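Local coordinates for sugar ABC transporter substrate-binding protein (Treponema pallidum subsp. pallidum, PDB 5U2P) that probably binds a ligand, perhaps a sugar, in the periplasm as the substrate-binding component of an ABC transporter, at residues T63-Q68 against H77-D82; L99-Y104 against K127-P132; R207-R212 against S390-F395. All coordinates share one frame; numbering follows the deposited sequence.

Overall arrangement
The three contacts illustrate three ways in which parts of a solute-binding protein are joined: a salt bridge at the surface, a small aromatic cluster and a buried ring wedged against a helix. Interactions 1 and 2 are neighbours, their centres about 16 Å apart, and they touch: Leu80 of the helix in interaction 1 packs on Leu99, and its backbone oxygen meets the ring of Tyr104. Both also reach the same five-stranded mixed sheet. Interaction 3 lies elsewhere, its centre about 24 Å from that of interaction 2 and about 32 Å from that of interaction 1, with nearest atoms about 7 Å and about 15 Å away.

Interaction 1: residues T63-Q68 against H77-D82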
ATOM      1  N   THR A  63     -26.428 -10.402 -12.629  1.00 34.06           N
ATOM      2  CA  THR A  63     -27.112 -10.572 -11.354  1.00 31.84           C
ATOM      3  C   THR A  63     -26.080 -10.543 -10.231  1.00 41.06           C
ATOM      4  O   THR A  63     -25.109 -11.301 -10.248  1.00 36.78           O
ATOM      5  CB  THR A  63     -27.921 -11.876 -11.311  1.00 42.24           C
ATOM      6  OG1 THR A  63     -27.065 -12.989 -11.574  1.00 53.36           O
ATOM      7  CG2 THR A  63     -29.014 -11.842 -12.363  1.00 44.52           C
ATOM      8  N   VAL A  64     -26.289  -9.640  -9.279  1.00 34.10           N
ATOM      9  CA  VAL A  64     -25.360  -9.439  -8.167  1.00 33.40           C
ATOM     10  C   VAL A  64     -25.888 -10.040  -6.867  1.00 47.39           C
ATOM     11  O   VAL A  64     -27.041  -9.838  -6.485  1.00 42.25           O
ATOM     12  CB  VAL A  64     -25.064  -7.941  -7.946  1.00 43.14           C
ATOM     13  CG1 VAL A  64     -24.125  -7.741  -6.756  1.00 43.09           C
ATOM     14  CG2 VAL A  64     -24.465  -7.332  -9.195  1.00 48.33           C
ATOM     15  N   GLU A  65     -25.014 -10.782  -6.198  1.00 30.90           N
ATOM     16  CA  GLU A  65     -25.294 -11.376  -4.903  1.00 32.84           C
ATOM     17  C   GLU A  65     -24.352 -10.757  -3.870  1.00 37.74           C
ATOM     18  O   GLU A  65     -23.138 -10.968  -3.953  1.00 29.54           O
ATOM     19  CB  GLU A  65     -25.098 -12.888  -4.981  1.00 43.16           C
ATOM     20  CG  GLU A  65     -25.521 -13.655  -3.756  1.00 64.32           C
ATOM     21  CD  GLU A  65     -25.222 -15.137  -3.888  1.00 77.02           C
ATOM     22  OE1 GLU A  65     -25.247 -15.842  -2.857  1.00 73.06           O
ATOM     23  OE2 GLU A  65     -24.960 -15.592  -5.026  1.00 79.95           O
ATOM     24  N   THR A  66     -24.887  -9.987  -2.918  1.00 29.89           N
ATOM     25  CA  THR A  66     -24.037  -9.347  -1.909  1.00 40.00           C
ATOM     26  C   THR A  66     -23.964 -10.154  -0.628  1.00 34.58           C
ATOM     27  O   THR A  66     -24.927 -10.810  -0.233  1.00 34.27           O
ATOM     28  CB  THR A  66     -24.519  -7.935  -1.540  1.00 52.48           C
ATOM     29  OG1 THR A  66     -25.801  -8.013  -0.912  1.00 41.54           O
ATOM     30  CG2 THR A  66     -24.591  -7.047  -2.775  1.00 39.45           C
ATOM     31  N   ILE A  67     -22.809 -10.092   0.020  1.00 30.26           N
ATOM     32  CA  ILE A  67     -22.607 -10.760   1.290  1.00 46.25           C
ATOM     33  C   ILE A  67     -22.128  -9.745   2.323  1.00 43.75           C
ATOM     34  O   ILE A  67     -21.277  -8.902   2.024  1.00 35.80           O
ATOM     35  CB  ILE A  67     -21.584 -11.895   1.173  1.00 37.05           C
ATOM     36  CG1 ILE A  67     -21.957 -12.859   0.034  1.00 39.57           C
ATOM     37  CG2 ILE A  67     -21.458 -12.627   2.492  1.00 38.51           C
ATOM     38  CD1 ILE A  67     -23.265 -13.630   0.237  1.00 40.16           C
ATOM     39  N   GLN A  68     -22.696  -9.835   3.522  1.00 42.66           N
ATOM     40  CA  GLN A  68     -22.270  -9.029   4.663  1.00 51.02           C
ATOM     41  C   GLN A  68     -20.765  -9.181   4.835  1.00 42.73           C
ATOM     42  O   GLN A  68     -20.249 -10.298   4.850  1.00 35.09           O
ATOM     43  CB  GLN A  68     -23.013  -9.461   5.925  1.00 42.71           C
ATOM     44  CG  GLN A  68     -22.884  -8.521   7.103  1.00 78.76           C
ATOM     45  CD  GLN A  68     -23.762  -8.944   8.268  1.00 90.53           C
ATOM     46  OE1 GLN A  68     -24.983  -9.049   8.132  1.00 81.83           O
ATOM     47  NE2 GLN A  68     -23.144  -9.205   9.416  1.00 87.14           N
ATOM     48  N   HIS A  77     -15.282 -18.836   0.274  1.00 32.64           N
ATOM     49  CA  HIS A  77     -14.579 -20.114   0.425  1.00 37.61           C
ATOM     50  C   HIS A  77     -15.544 -21.278   0.242  1.00 32.09           C
ATOM     51  O   HIS A  77     -15.287 -22.202  -0.538  1.00 36.08           O
ATOM     52  CB  HIS A  77     -13.919 -20.226   1.802  1.00 39.41           C
ATOM     53  CG  HIS A  77     -12.566 -19.594   1.891  1.00 55.46           C
ATOM     54  ND1 HIS A  77     -12.370 -18.234   1.782  1.00 66.45           N
ATOM     55  CD2 HIS A  77     -11.344 -20.135   2.113  1.00 57.64           C
ATOM     56  CE1 HIS A  77     -11.084 -17.965   1.924  1.00 53.98           C
ATOM     57  NE2 HIS A  77     -10.439 -19.099   2.121  1.00 52.49           N
ATOM     58  N   ALA A  78     -16.661 -21.227   0.963  1.00 34.10           N
ATOM     59  CA  ALA A  78     -17.664 -22.294   0.899  1.00 55.21           C
ATOM     60  C   ALA A  78     -18.220 -22.493  -0.509  1.00 46.58           C
ATOM     61  O   ALA A  78     -18.399 -23.625  -0.957  1.00 38.93           O
ATOM     62  CB  ALA A  78     -18.804 -22.007   1.859  1.00 39.90           C
ATOM     63  N   ARG A  79     -18.511 -21.389  -1.198  1.00 31.97           N
ATOM     64  CA  ARG A  79     -19.083 -21.457  -2.544  1.00 31.71           C
ATOM     65  C   ARG A  79     -18.066 -21.942  -3.583  1.00 27.33           C
ATOM     66  O   ARG A  79     -18.438 -22.597  -4.547  1.00 33.07           O
ATOM     67  CB  ARG A  79     -19.638 -20.093  -2.976  1.00 40.16           C
ATOM     68  CG  ARG A  79     -20.683 -19.508  -2.030  1.00 53.06           C
ATOM     69  CD  ARG A  79     -22.018 -20.161  -2.203  1.00 45.59           C
ATOM     70  NE  ARG A  79     -22.596 -19.875  -3.511  1.00 48.83           N
ATOM     71  CZ  ARG A  79     -23.319 -18.796  -3.791  1.00 56.55           C
ATOM     72  NH1 ARG A  79     -23.805 -18.629  -5.019  1.00 52.45           N
ATOM     73  NH2 ARG A  79     -23.559 -17.890  -2.844  1.00 51.66           N
ATOM     74  N   LEU A  80     -16.793 -21.621  -3.381  1.00 32.68           N
ATOM     75  CA  LEU A  80     -15.744 -22.135  -4.256  1.00 27.08           C
ATOM     76  C   LEU A  80     -15.589 -23.642  -4.024  1.00 35.59           C
ATOM     77  O   LEU A  80     -15.464 -24.420  -4.969  1.00 33.91           O
ATOM     78  CB  LEU A  80     -14.418 -21.407  -4.006  1.00 24.55           C
ATOM     79  CG  LEU A  80     -14.373 -19.950  -4.541  1.00 23.01           C
ATOM     80  CD1 LEU A  80     -13.123 -19.231  -4.074  1.00 28.19           C
ATOM     81  CD2 LEU A  80     -14.465 -19.895  -6.056  1.00 24.07           C
ATOM     82  N   ALA A  81     -15.639 -24.023  -2.758  1.00 33.59           N
ATOM     83  CA  ALA A  81     -15.471 -25.418  -2.341  1.00 31.82           C
ATOM     84  C   ALA A  81     -16.566 -26.326  -2.890  1.00 34.73           C
ATOM     85  O   ALA A  81     -16.271 -27.425  -3.359  1.00 44.51           O
ATOM     86  CB  ALA A  81     -15.441 -25.506  -0.843  1.00 36.18           C
ATOM     87  N   ASP A  82     -17.821 -25.879  -2.839  1.00 36.67           N
ATOM     88  CA  ASP A  82     -18.919 -26.688  -3.367  1.00 38.97           C
ATOM     89  C   ASP A  82     -19.227 -26.407  -4.844  1.00 42.15           C
ATOM     90  O   ASP A  82     -20.128 -27.018  -5.420  1.00 35.58           O
ATOM     91  CB  ASP A  82     -20.190 -26.502  -2.523  1.00 45.50           C
ATOM     92  CG  ASP A  82     -20.756 -25.098  -2.579  1.00 58.52           C
ATOM     93  OD1 ASP A  82     -20.416 -24.325  -3.493  1.00 45.47           O
ATOM     94  OD2 ASP A  82     -21.580 -24.774  -1.700  1.00 50.68           O
TER
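Glu65 and Arg79 meet because one side chain reaches straight out while the other folds. In Glu65, CG stands anti to the backbone N (chi1 -173°) and the chain stays extended beyond it, whereas Arg79 bends at both chi2 and chi3 before presenting its guanidinium. The setting is a beta-alpha unit of the solute-binding fold: strand 61-67 is followed by helix 72-81, and the salt bridge joins the strand to the last turn of the helix.

The two side chains approach from opposite directions and form a bidentate, end-on pair in which both terminal nitrogens of the arginine are used. Arg79 NH2 donates to Glu65 OE1 at 2.7 Å, while Arg79 NH1 donates to Glu65 OE2 at 3.2 Å, so the grip is lopsided, with the shorter bond on the NH2 side. Both oxygens lie close to the guanidinium plane. On the carboxylate side the match is less flat: OE2 is met through its syn lone pair, but the partner of OE1, although on the syn side, is tilted out of the carboxylate plane. The planes of the two groups are 31° apart, a twist that two bonds can tolerate while still restricting rotation of either group.

A second-shell residue steadies the arginine, since Thr84 OG1 is hydrogen-bonded to Arg79 NE and also to Asp82 OD1. Glu65 meanwhile sits on an outermost strand of its sheet, its backbone bonded to Val36 and Ile38 of strand 33-39. The bridge lies near the protein surface, where solvent probably screens part of its charge attraction. Its straighter bond is also its shorter one, with an N-H...O angle of 159° from Arg79 NH2 to Glu65 OE1.

Interaction 2: residues L99-Y104 against K127-P132; sequences LDPYLY and KTFALP
Phe129 lies with one face under Pro101, whose CB sits almost centrally over the ring, 3.4 Å from its centroid and 7° off the normal: a CH-pi contact. The same phenyl ring turns its edge to Tyr102. There CZ of Phe129 points at the tyrosine face, 3.6 Å from CE2 of Tyr102, in a T-shaped pair whose planes stand at 87°. One ring thus serves two consecutive residues of the helix, through its face and through its edge.

Lys127 adds an aliphatic stretch at the rim of the tyrosine, its CD 3.5 Å from Tyr102 OH. A bend at chi4 (53°) turns its ammonium aside from the extended chain, and a water links the two polar ends, accepting from Lys127 NZ at 2.6 Å and donating to Tyr102 OH. That hydroxyl is also hydrogen-bonded to Asp123.

Asp100 is the N-cap of the short helix, its OD1 accepting from Tyr102 N. Through Pro101 and Tyr102, helix 101-104 packs against the segment leading into edge strand 131-132, which pairs with strand 307-311, while Leu99 and Tyr104 lean on helix 72-81.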
ATOM      1  N   LEU A  99      -6.517 -18.416  -0.685  1.00 30.67           N
ATOM      2  CA  LEU A  99      -7.065 -19.354  -1.664  1.00 33.40           C
ATOM      3  C   LEU A  99      -6.028 -19.713  -2.728  1.00 44.09           C
ATOM      4  O   LEU A  99      -5.207 -18.882  -3.098  1.00 44.10           O
ATOM      5  CB  LEU A  99      -8.305 -18.754  -2.339  1.00 33.43           C
ATOM      6  CG  LEU A  99      -9.511 -18.458  -1.438  1.00 41.20           C
ATOM      7  CD1 LEU A  99     -10.541 -17.573  -2.161  1.00 34.28           C
ATOM      8  CD2 LEU A  99     -10.152 -19.751  -0.970  1.00 49.96           C
ATOM      9  N   ASP A 100      -6.072 -20.946  -3.225  1.00 33.91           N
ATOM     10  CA  ASP A 100      -5.195 -21.357  -4.324  1.00 30.40           C
ATOM     11  C   ASP A 100      -5.765 -20.893  -5.658  1.00 23.72           C
ATOM     12  O   ASP A 100      -6.733 -21.484  -6.178  1.00 26.14           O
ATOM     13  CB  ASP A 100      -5.011 -22.888  -4.344  1.00 31.61           C
ATOM     14  CG  ASP A 100      -3.961 -23.337  -5.349  1.00 48.01           C
ATOM     15  OD1 ASP A 100      -3.555 -22.530  -6.209  1.00 32.63           O
ATOM     16  OD2 ASP A 100      -3.537 -24.504  -5.285  1.00 42.72           O
ATOM     17  N   PRO A 101      -5.184 -19.832  -6.248  1.00 35.10           N
ATOM     18  CA  PRO A 101      -5.800 -19.343  -7.488  1.00 31.14           C
ATOM     19  C   PRO A 101      -5.745 -20.329  -8.657  1.00 27.41           C
ATOM     20  O   PRO A 101      -6.540 -20.208  -9.583  1.00 27.17           O
ATOM     21  CB  PRO A 101      -4.974 -18.084  -7.808  1.00 30.24           C
ATOM     22  CG  PRO A 101      -3.632 -18.377  -7.217  1.00 32.71           C
ATOM     23  CD  PRO A 101      -3.913 -19.147  -5.961  1.00 29.93           C
ATOM     24  N   TYR A 102      -4.819 -21.290  -8.622  1.00 27.48           N
ATOM     25  CA  TYR A 102      -4.681 -22.234  -9.735  1.00 29.06           C
ATOM     26  C   TYR A 102      -5.799 -23.277  -9.687  1.00 29.45           C
ATOM     27  O   TYR A 102      -6.071 -23.965 -10.675  1.00 30.28           O
ATOM     28  CB  TYR A 102      -3.286 -22.878  -9.708  1.00 30.07           C
ATOM     29  CG  TYR A 102      -2.222 -21.817  -9.909  1.00 30.30           C
ATOM     30  CD1 TYR A 102      -1.606 -21.212  -8.829  1.00 29.60           C
ATOM     31  CD2 TYR A 102      -1.905 -21.363 -11.189  1.00 34.34           C
ATOM     32  CE1 TYR A 102      -0.662 -20.212  -9.007  1.00 29.13           C
ATOM     33  CE2 TYR A 102      -0.960 -20.368 -11.380  1.00 26.77           C
ATOM     34  CZ  TYR A 102      -0.347 -19.795 -10.287  1.00 33.50           C
ATOM     35  OH  TYR A 102       0.576 -18.793 -10.467  1.00 30.16           O
ATOM     36  N   LEU A 103      -6.455 -23.364  -8.533  1.00 29.04           N
ATOM     37  CA  LEU A 103      -7.647 -24.196  -8.361  1.00 27.61           C
ATOM     38  C   LEU A 103      -8.940 -23.491  -8.730  1.00 27.99           C
ATOM     39  O   LEU A 103      -9.866 -24.122  -9.243  1.00 27.26           O
ATOM     40  CB  LEU A 103      -7.770 -24.646  -6.905  1.00 29.82           C
ATOM     41  CG  LEU A 103      -7.717 -26.141  -6.615  1.00 66.30           C
ATOM     42  CD1 LEU A 103      -6.352 -26.686  -6.990  1.00 65.53           C
ATOM     43  CD2 LEU A 103      -8.032 -26.388  -5.146  1.00 58.09           C
ATOM     44  N   TYR A 104      -9.013 -22.193  -8.446  1.00 27.90           N
ATOM     45  CA  TYR A 104     -10.309 -21.511  -8.452  1.00 24.06           C
ATOM     46  C   TYR A 104     -10.478 -20.365  -9.430  1.00 31.12           C
ATOM     47  O   TYR A 104     -11.614 -20.052  -9.780  1.00 29.47           O
ATOM     48  CB  TYR A 104     -10.609 -20.978  -7.062  1.00 25.57           C
ATOM     49  CG  TYR A 104     -10.766 -22.060  -6.019  1.00 25.30           C
ATOM     50  CD1 TYR A 104     -11.756 -23.020  -6.146  1.00 29.35           C
ATOM     51  CD2 TYR A 104      -9.943 -22.097  -4.906  1.00 36.17           C
ATOM     52  CE1 TYR A 104     -11.911 -24.001  -5.197  1.00 38.39           C
ATOM     53  CE2 TYR A 104     -10.091 -23.071  -3.952  1.00 43.78           C
ATOM     54  CZ  TYR A 104     -11.079 -24.018  -4.106  1.00 39.19           C
ATOM     55  OH  TYR A 104     -11.244 -24.999  -3.168  1.00 40.86           O
ATOM     56  N   LYS A 127       1.750 -13.663 -11.424  1.00 27.15           N
ATOM     57  CA  LYS A 127       0.546 -13.782 -12.263  1.00 29.43           C
ATOM     58  C   LYS A 127      -0.608 -12.962 -11.706  1.00 23.78           C
ATOM     59  O   LYS A 127      -0.732 -12.791 -10.501  1.00 23.20           O
ATOM     60  CB  LYS A 127       0.131 -15.247 -12.388  1.00 28.46           C
ATOM     61  CG  LYS A 127       1.078 -16.079 -13.250  1.00 33.55           C
ATOM     62  CD  LYS A 127       0.415 -17.371 -13.705  1.00 54.98           C
ATOM     63  CE  LYS A 127       1.245 -18.079 -14.772  1.00 67.96           C
ATOM     64  NZ  LYS A 127       2.654 -18.290 -14.331  1.00 87.57           N
ATOM     65  N   THR A 128      -1.447 -12.452 -12.599  1.00 26.83           N
ATOM     66  CA  THR A 128      -2.535 -11.548 -12.227  1.00 22.53           C
ATOM     67  C   THR A 128      -3.841 -12.322 -12.281  1.00 21.73           C
ATOM     68  O   THR A 128      -4.198 -12.837 -13.342  1.00 21.50           O
ATOM     69  CB  THR A 128      -2.617 -10.334 -13.203  1.00 20.63           C
ATOM     70  OG1 THR A 128      -1.402  -9.574 -13.139  1.00 22.64           O
ATOM     71  CG2 THR A 128      -3.792  -9.427 -12.872  1.00 23.58           C
ATOM     72  N   PHE A 129      -4.560 -12.400 -11.163  1.00 22.69           N
ATOM     73  CA  PHE A 129      -5.787 -13.201 -11.093  1.00 21.79           C
ATOM     74  C   PHE A 129      -7.068 -12.376 -10.860  1.00 21.33           C
ATOM     75  O   PHE A 129      -8.141 -12.941 -10.658  1.00 18.53           O
ATOM     76  CB  PHE A 129      -5.653 -14.262  -9.983  1.00 21.96           C
ATOM     77  CG  PHE A 129      -4.823 -15.458 -10.379  1.00 18.07           C
ATOM     78  CD1 PHE A 129      -5.335 -16.420 -11.232  1.00 21.83           C
ATOM     79  CD2 PHE A 129      -3.535 -15.617  -9.896  1.00 24.67           C
ATOM     80  CE1 PHE A 129      -4.579 -17.529 -11.592  1.00 24.93           C
ATOM     81  CE2 PHE A 129      -2.783 -16.715 -10.257  1.00 25.18           C
ATOM     82  CZ  PHE A 129      -3.304 -17.661 -11.107  1.00 24.22           C
ATOM     83  N   ALA A 130      -6.986 -11.052 -10.916  1.00 17.52           N
ATOM     84  CA  ALA A 130      -8.190 -10.249 -10.803  1.00 17.99           C
ATOM     85  C   ALA A 130      -7.991  -8.897 -11.472  1.00 19.57           C
ATOM     86  O   ALA A 130      -6.865  -8.392 -11.566  1.00 19.91           O
ATOM     87  CB  ALA A 130      -8.562 -10.055  -9.342  1.00 18.54           C
ATOM     88  N   LEU A 131      -9.097  -8.323 -11.915  1.00 18.34           N
ATOM     89  CA  LEU A 131      -9.129  -6.919 -12.303  1.00 20.46           C
ATOM     90  C   LEU A 131      -9.259  -6.047 -11.048  1.00 21.27           C
ATOM     91  O   LEU A 131     -10.271  -6.113 -10.354  1.00 18.56           O
ATOM     92  CB  LEU A 131     -10.278  -6.659 -13.250  1.00 19.29           C
ATOM     93  CG  LEU A 131     -10.423  -5.205 -13.762  1.00 21.50           C
ATOM     94  CD1 LEU A 131     -10.944  -5.224 -15.184  1.00 40.94           C
ATOM     95  CD2 LEU A 131     -11.337  -4.407 -12.863  1.00 30.55           C
ATOM     96  N   PRO A 132      -8.241  -5.229 -10.755  1.00 18.14           N
ATOM     97  CA  PRO A 132      -8.252  -4.419  -9.536  1.00 16.09           C
ATOM     98  C   PRO A 132      -9.081  -3.165  -9.672  1.00 18.86           C
ATOM     99  O   PRO A 132      -9.166  -2.626 -10.770  1.00 20.05           O
ATOM    100  CB  PRO A 132      -6.786  -4.057  -9.351  1.00 18.92           C
ATOM    101  CG  PRO A 132      -6.262  -4.019 -10.713  1.00 18.00           C
ATOM    102  CD  PRO A 132      -6.989  -5.040 -11.507  1.00 18.07           C
TER
HETATM  103  O   HOH W   1       2.826 -19.722 -12.194  1.00 37.90           O

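Interaction 3: residues R207-R212 against S390-F395; sequences RDLVKR and SVFPDF
Phe392 has the most surface buried here, and its ring is driven edge-first at the flank of a helix, where Val210 and Leu209 receive it. The phenyl reaches across from a loop with no regular secondary structure, so the contact is a worked example of an aromatic side chain fastening an irregular segment to a helix by apolar contact. CG of Phe392 stands beside the backbone N and anti to the carbonyl carbon (chi1 -71°), which sends the far end of the ring to the helix.

The two aliphatic residues meet adjacent corners of that far end. Val210 brings CG2 to 3.8 Å from Phe392 CZ, in the plane of the ring and therefore at its edge, with the side chains running at about a right angle. Leu209 takes the next carbon: its CG lies 4.0 Å from Phe392 CE1, and its CD2 approaches the same atom equally closely. Its CG is anti to the backbone N, chi1 -175°, which brings the branched end of leucine nearer to the loop than its first bond would suggest. Val391 CG2, from the loop itself, lies over one face of the ring, 3.9 Å above the plane and toward the rim.

The loop is shaped just before the phenylalanine. Ser390 OG accepts from Phe392 N at 3.0 Å, closing an ST turn, and the same hydroxyl is hydrogen-bonded to Ala382 O. All three residues that touch are buried.

The long helix 191-214 supplies the receiving surface, and Phe392 also touches its Ala213. On the loop side, Phe395 packs on Leu193 of that same helix and on Met409 and Ala413 of helix 406-417, so the segment 390-395 runs in contact with both helices.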
ATOM      1  N   ARG A 207       8.422 -10.450   0.402  1.00 23.73           N
ATOM      2  CA  ARG A 207       7.480 -11.548   0.535  1.00 24.64           C
ATOM      3  C   ARG A 207       8.024 -12.705   1.365  1.00 22.42           C
ATOM      4  O   ARG A 207       7.322 -13.257   2.220  1.00 27.87           O
ATOM      5  CB  ARG A 207       7.083 -12.070  -0.836  1.00 30.04           C
ATOM      6  CG  ARG A 207       6.132 -11.156  -1.539  1.00 27.55           C
ATOM      7  CD  ARG A 207       5.763 -11.654  -2.918  1.00 27.06           C
ATOM      8  NE  ARG A 207       4.766 -10.773  -3.532  1.00 28.88           N
ATOM      9  CZ  ARG A 207       4.523 -10.722  -4.838  1.00 30.84           C
ATOM     10  NH1 ARG A 207       5.211 -11.502  -5.663  1.00 32.12           N
ATOM     11  NH2 ARG A 207       3.597  -9.890  -5.315  1.00 26.37           N
ATOM     12  N   ASP A 208       9.262 -13.109   1.088  1.00 28.16           N
ATOM     13  CA  ASP A 208       9.872 -14.194   1.839  1.00 24.25           C
ATOM     14  C   ASP A 208      10.008 -13.865   3.320  1.00 25.12           C
ATOM     15  O   ASP A 208       9.847 -14.737   4.172  1.00 28.43           O
ATOM     16  CB  ASP A 208      11.251 -14.546   1.279  1.00 29.37           C
ATOM     17  CG  ASP A 208      11.177 -15.244  -0.063  1.00 34.01           C
ATOM     18  OD1 ASP A 208      10.049 -15.536  -0.512  1.00 28.87           O
ATOM     19  OD2 ASP A 208      12.246 -15.504  -0.656  1.00 31.86           O
ATOM     20  N   LEU A 209      10.334 -12.614   3.625  1.00 25.31           N
ATOM     21  CA  LEU A 209      10.476 -12.201   5.014  1.00 23.37           C
ATOM     22  C   LEU A 209       9.149 -12.376   5.754  1.00 27.21           C
ATOM     23  O   LEU A 209       9.129 -12.875   6.875  1.00 25.54           O
ATOM     24  CB  LEU A 209      10.957 -10.751   5.106  1.00 25.30           C
ATOM     25  CG  LEU A 209      11.259 -10.248   6.517  1.00 26.62           C
ATOM     26  CD1 LEU A 209      12.482 -10.951   7.107  1.00 27.76           C
ATOM     27  CD2 LEU A 209      11.452  -8.735   6.537  1.00 26.15           C
ATOM     28  N   VAL A 210       8.050 -11.936   5.151  1.00 29.13           N
ATOM     29  CA  VAL A 210       6.736 -12.104   5.779  1.00 28.07           C
ATOM     30  C   VAL A 210       6.442 -13.595   5.964  1.00 29.35           C
ATOM     31  O   VAL A 210       5.945 -14.026   7.008  1.00 29.80           O
ATOM     32  CB  VAL A 210       5.621 -11.435   4.958  1.00 29.46           C
ATOM     33  CG1 VAL A 210       4.262 -11.712   5.575  1.00 32.00           C
ATOM     34  CG2 VAL A 210       5.871  -9.925   4.878  1.00 23.40           C
ATOM     35  N   LYS A 211       6.780 -14.379   4.950  1.00 28.40           N
ATOM     36  CA  LYS A 211       6.554 -15.817   4.978  1.00 35.90           C
ATOM     37  C   LYS A 211       7.278 -16.473   6.150  1.00 29.69           C
ATOM     38  O   LYS A 211       6.676 -17.217   6.936  1.00 30.71           O
ATOM     39  CB  LYS A 211       7.011 -16.441   3.654  1.00 30.91           C
ATOM     40  CG  LYS A 211       6.661 -17.921   3.482  1.00 37.11           C
ATOM     41  CD  LYS A 211       5.149 -18.111   3.375  1.00 71.84           C
ATOM     42  CE  LYS A 211       4.772 -19.499   2.861  1.00 68.48           C
ATOM     43  NZ  LYS A 211       5.064 -20.572   3.844  1.00 72.42           N
ATOM     44  N   ARG A 212       8.575 -16.199   6.283  1.00 30.32           N
ATOM     45  CA  ARG A 212       9.361 -16.892   7.303  1.00 32.23           C
ATOM     46  C   ARG A 212       9.075 -16.296   8.679  1.00 34.49           C
ATOM     47  O   ARG A 212       9.172 -16.990   9.685  1.00 35.47           O
ATOM     48  CB  ARG A 212      10.865 -16.877   6.978  1.00 32.85           C
ATOM     49  CG  ARG A 212      11.594 -15.545   6.937  1.00 43.64           C
ATOM     50  CD  ARG A 212      13.086 -15.800   6.664  1.00 46.07           C
ATOM     51  NE  ARG A 212      13.866 -14.590   6.399  1.00 35.16           N
ATOM     52  CZ  ARG A 212      13.973 -14.002   5.209  1.00 35.12           C
ATOM     53  NH1 ARG A 212      13.338 -14.492   4.142  1.00 34.58           N
ATOM     54  NH2 ARG A 212      14.718 -12.916   5.083  1.00 32.48           N
ATOM     55  N   SER A 390       1.480  -9.097  16.073  1.00 49.09           N
ATOM     56  CA  SER A 390       2.262  -9.028  14.838  1.00 46.16           C
ATOM     57  C   SER A 390       3.350 -10.096  14.740  1.00 40.75           C
ATOM     58  O   SER A 390       3.911 -10.518  15.751  1.00 33.87           O
ATOM     59  CB  SER A 390       2.917  -7.656  14.713  1.00 31.45           C
ATOM     60  OG  SER A 390       3.684  -7.586  13.522  1.00 30.23           O
ATOM     61  N   VAL A 391       3.655 -10.520  13.520  1.00 27.72           N
ATOM     62  CA  VAL A 391       4.750 -11.470  13.297  1.00 29.04           C
ATOM     63  C   VAL A 391       6.100 -10.769  13.288  1.00 32.75           C
ATOM     64  O   VAL A 391       7.143 -11.425  13.246  1.00 34.50           O
ATOM     65  CB  VAL A 391       4.595 -12.248  11.962  1.00 30.91           C
ATOM     66  CG1 VAL A 391       3.299 -13.042  11.943  1.00 29.11           C
ATOM     67  CG2 VAL A 391       4.651 -11.299  10.753  1.00 32.30           C
ATOM     68  N   PHE A 392       6.074  -9.438  13.332  1.00 25.00           N
ATOM     69  CA  PHE A 392       7.292  -8.643  13.297  1.00 25.44           C
ATOM     70  C   PHE A 392       7.582  -8.006  14.633  1.00 31.41           C
ATOM     71  O   PHE A 392       6.658  -7.693  15.407  1.00 27.02           O
ATOM     72  CB  PHE A 392       7.196  -7.548  12.226  1.00 28.27           C
ATOM     73  CG  PHE A 392       7.243  -8.077  10.815  1.00 30.91           C
ATOM     74  CD1 PHE A 392       8.320  -8.844  10.381  1.00 26.35           C
ATOM     75  CD2 PHE A 392       6.225  -7.798   9.923  1.00 26.04           C
ATOM     76  CE1 PHE A 392       8.374  -9.334   9.100  1.00 27.43           C
ATOM     77  CE2 PHE A 392       6.273  -8.295   8.629  1.00 26.42           C
ATOM     78  CZ  PHE A 392       7.352  -9.059   8.216  1.00 30.02           C
ATOM     79  N   PRO A 393       8.869  -7.772  14.906  1.00 29.79           N
ATOM     80  CA  PRO A 393       9.228  -7.139  16.177  1.00 36.40           C
ATOM     81  C   PRO A 393       8.929  -5.660  16.207  1.00 30.62           C
ATOM     82  O   PRO A 393       8.978  -5.003  15.176  1.00 34.94           O
ATOM     83  CB  PRO A 393      10.746  -7.365  16.268  1.00 35.08           C
ATOM     84  CG  PRO A 393      11.066  -8.375  15.232  1.00 36.86           C
ATOM     85  CD  PRO A 393      10.069  -8.159  14.149  1.00 30.60           C
ATOM     86  N   ASP A 394       8.639  -5.140  17.392  1.00 34.02           N
ATOM     87  CA  ASP A 394       8.599  -3.705  17.616  1.00 36.52           C
ATOM     88  C   ASP A 394      10.034  -3.229  17.841  1.00 35.67           C
ATOM     89  O   ASP A 394      10.464  -3.041  18.980  1.00 34.23           O
ATOM     90  CB  ASP A 394       7.706  -3.391  18.812  1.00 33.27           C
ATOM     91  CG  ASP A 394       7.534  -1.911  19.048  1.00 36.84           C
ATOM     92  OD1 ASP A 394       7.918  -1.101  18.173  1.00 37.27           O
ATOM     93  OD2 ASP A 394       6.984  -1.562  20.112  1.00 37.18           O
ATOM     94  N   PHE A 395      10.791  -3.108  16.756  1.00 30.22           N
ATOM     95  CA  PHE A 395      12.193  -2.712  16.831  1.00 27.67           C
ATOM     96  C   PHE A 395      12.419  -1.401  17.584  1.00 34.64           C
ATOM     97  O   PHE A 395      13.417  -1.254  18.297  1.00 34.02           O
ATOM     98  CB  PHE A 395      12.778  -2.591  15.424  1.00 28.84           C
ATOM     99  CG  PHE A 395      13.104  -3.899  14.793  1.00 33.24           C
ATOM    100  CD1 PHE A 395      14.099  -4.692  15.314  1.00 36.70           C
ATOM    101  CD2 PHE A 395      12.438  -4.324  13.655  1.00 30.29           C
ATOM    102  CE1 PHE A 395      14.411  -5.904  14.731  1.00 47.14           C
ATOM    103  CE2 PHE A 395      12.745  -5.527  13.071  1.00 34.44           C
ATOM    104  CZ  PHE A 395      13.731  -6.318  13.604  1.00 41.22           C
TER